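Local coordinates for protein arginase (RocF) (Helicobacter pylori, PDB 4G3H) that probably hydrolyses L-arginine to L-ornithine and urea, the urea-forming step of arginine breakdown, with a pair of manganese ions bound in each subunit, at residues 299-302 with 303-307. Numbering follows the deposited sequence.
Sequences LEIL and DLIIN
The carbonyl oxygens of Leu299, Glu300, Ile301 and Leu302 each accept the N-H of the residue four later, the i+4 to i pattern of an alpha-helix, here the C-terminal helix 293-309 that flanks the parallel sheet of the arginase fold. The bond from Ile306 N to Leu302 O is the straightest, 2.8 Å long with an N-H...O angle of 171°. Asp303 N bonds Leu299 O at 2.9 Å, with a more bent N-H...O angle of 159°. Leu304 N and Ile305 N are satisfied in the same way by Glu300 O and Ile301 O, and Asn307 N closes the next turn on Asp303 O.

The carboxylate of Asp303 finds its partner outside this turn: OD1 accepts a hydrogen bond from His32 NE2. Asp303 OD2 stands 3.2 Å from Leu299 O, a pairing of two acceptors that may be mildly unfavourable.

Leu302 and Ile305 pack on Val279 of strand 274-280 in the sheet, and Ile301 lies against Phe256 and Leu263 of helix 256-269. Ile305 places CG1 anti to its carbonyl carbon (chi1 -62°), which turns the chain back along the preceding helical turn. With chi2 also extended, Ile305 CD1 lies 4.1 Å from Ile301 CG2 and 4.3 Å from Leu302 CD1.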
ATOM      1  N   LEU A 299       9.740  10.006  -8.021  1.00 20.64           N
ATOM      2  CA  LEU A 299       8.938  11.041  -8.654  1.00 20.07           C
ATOM      3  C   LEU A 299       8.469  10.592 -10.037  1.00 19.46           C
ATOM      4  O   LEU A 299       7.375  10.939 -10.469  1.00 19.25           O
ATOM      5  CB  LEU A 299       9.734  12.348  -8.743  1.00 21.77           C
ATOM      6  CG  LEU A 299       9.791  13.102  -7.408  1.00 22.13           C
ATOM      7  CD1 LEU A 299      10.700  14.314  -7.515  1.00 21.99           C
ATOM      8  CD2 LEU A 299       8.385  13.524  -7.020  1.00 19.38           C
ATOM      9  N   GLU A 300       9.296   9.816 -10.728  1.00 18.03           N
ATOM     10  CA  GLU A 300       8.923   9.306 -12.044  1.00 19.60           C
ATOM     11  C   GLU A 300       7.834   8.246 -11.900  1.00 17.70           C
ATOM     12  O   GLU A 300       6.922   8.171 -12.721  1.00 18.66           O
ATOM     13  CB  GLU A 300      10.146   8.731 -12.759  1.00 34.88           C
ATOM     14  CG  GLU A 300      11.095   9.803 -13.282  1.00 40.01           C
ATOM     15  CD  GLU A 300      12.373   9.233 -13.871  1.00 44.35           C
ATOM     16  OE1 GLU A 300      12.290   8.276 -14.670  1.00 48.85           O
ATOM     17  OE2 GLU A 300      13.458   9.753 -13.542  1.00 47.69           O
ATOM     18  N   ILE A 301       7.927   7.435 -10.850  1.00 21.21           N
ATOM     19  CA  ILE A 301       6.917   6.414 -10.578  1.00 20.80           C
ATOM     20  C   ILE A 301       5.590   7.153 -10.380  1.00 18.87           C
ATOM     21  O   ILE A 301       4.551   6.770 -10.927  1.00 17.46           O
ATOM     22  CB  ILE A 301       7.224   5.643  -9.267  1.00 25.08           C
ATOM     23  CG1 ILE A 301       8.622   5.021  -9.320  1.00 27.24           C
ATOM     24  CG2 ILE A 301       6.164   4.574  -9.032  1.00 22.12           C
ATOM     25  CD1 ILE A 301       8.770   3.899 -10.304  1.00 29.04           C
ATOM     26  N   LEU A 302       5.642   8.220  -9.591  1.00 18.47           N
ATOM     27  CA  LEU A 302       4.457   9.023  -9.302  1.00 20.79           C
ATOM     28  C   LEU A 302       3.875   9.668 -10.564  1.00 21.25           C
ATOM     29  O   LEU A 302       2.660   9.626 -10.764  1.00 18.85           O
ATOM     30  CB  LEU A 302       4.782  10.080  -8.235  1.00 17.24           C
ATOM     31  CG  LEU A 302       4.501   9.775  -6.745  1.00 21.66           C
ATOM     32  CD1 LEU A 302       4.246   8.285  -6.503  1.00 17.68           C
ATOM     33  CD2 LEU A 302       5.670  10.269  -5.902  1.00 18.32           C
ATOM     34  N   ASP A 303       4.726  10.251 -11.412  1.00 17.19           N
ATOM     35  CA  ASP A 303       4.247  10.856 -12.661  1.00 17.68           C
ATOM     36  C   ASP A 303       3.509   9.816 -13.497  1.00 16.99           C
ATOM     37  O   ASP A 303       2.454  10.090 -14.062  1.00 16.33           O
ATOM     38  CB  ASP A 303       5.399  11.398 -13.514  1.00 29.85           C
ATOM     39  CG  ASP A 303       6.082  12.591 -12.894  1.00 35.79           C
ATOM     40  OD1 ASP A 303       5.398  13.403 -12.233  1.00 39.28           O
ATOM     41  OD2 ASP A 303       7.310  12.725 -13.086  1.00 40.79           O
ATOM     42  N   LEU A 304       4.090   8.625 -13.587  1.00 18.80           N
ATOM     43  CA  LEU A 304       3.502   7.539 -14.350  1.00 20.39           C
ATOM     44  C   LEU A 304       2.121   7.164 -13.807  1.00 20.32           C
ATOM     45  O   LEU A 304       1.174   6.977 -14.570  1.00 19.96           O
ATOM     46  CB  LEU A 304       4.440   6.329 -14.318  1.00 25.59           C
ATOM     47  CG  LEU A 304       4.048   5.054 -15.064  1.00 28.36           C
ATOM     48  CD1 LEU A 304       5.292   4.251 -15.367  1.00 32.49           C
ATOM     49  CD2 LEU A 304       3.086   4.240 -14.235  1.00 31.93           C
ATOM     50  N   ILE A 305       2.009   7.051 -12.489  1.00 19.36           N
ATOM     51  CA  ILE A 305       0.733   6.707 -11.868  1.00 17.63           C
ATOM     52  C   ILE A 305      -0.288   7.817 -12.077  1.00 17.40           C
ATOM     53  O   ILE A 305      -1.432   7.569 -12.471  1.00 15.11           O
ATOM     54  CB  ILE A 305       0.888   6.498 -10.356  1.00 20.81           C
ATOM     55  CG1 ILE A 305       1.834   5.328 -10.089  1.00 21.08           C
ATOM     56  CG2 ILE A 305      -0.480   6.285  -9.720  1.00 20.43           C
ATOM     57  CD1 ILE A 305       2.157   5.124  -8.621  1.00 21.93           C
ATOM     58  N   ILE A 306       0.134   9.045 -11.804  1.00 17.85           N
ATOM     59  CA  ILE A 306      -0.743  10.196 -11.941  1.00 19.21           C
ATOM     60  C   ILE A 306      -1.211  10.413 -13.372  1.00 20.84           C
ATOM     61  O   ILE A 306      -2.408  10.601 -13.622  1.00 19.84           O
ATOM     62  CB  ILE A 306      -0.048  11.463 -11.435  1.00 19.21           C
ATOM     63  CG1 ILE A 306       0.220  11.321  -9.932  1.00 20.17           C
ATOM     64  CG2 ILE A 306      -0.923  12.692 -11.712  1.00 19.07           C
ATOM     65  CD1 ILE A 306       1.074  12.432  -9.344  1.00 19.61           C
ATOM     66  N   ASN A 307      -0.273  10.371 -14.315  1.00 21.60           N
ATOM     67  CA  ASN A 307      -0.612  10.579 -15.713  1.00 24.28           C
ATOM     68  C   ASN A 307      -1.503   9.494 -16.312  1.00 24.42           C
ATOM     69  O   ASN A 307      -2.244   9.748 -17.256  1.00 24.71           O
ATOM     70  CB  ASN A 307       0.661  10.761 -16.542  1.00 24.45           C
ATOM     71  CG  ASN A 307       1.371  12.071 -16.224  1.00 27.17           C
ATOM     72  OD1 ASN A 307       0.728  13.108 -16.066  1.00 26.04           O
ATOM     73  ND2 ASN A 307       2.695  12.029 -16.131  1.00 27.79           N
TER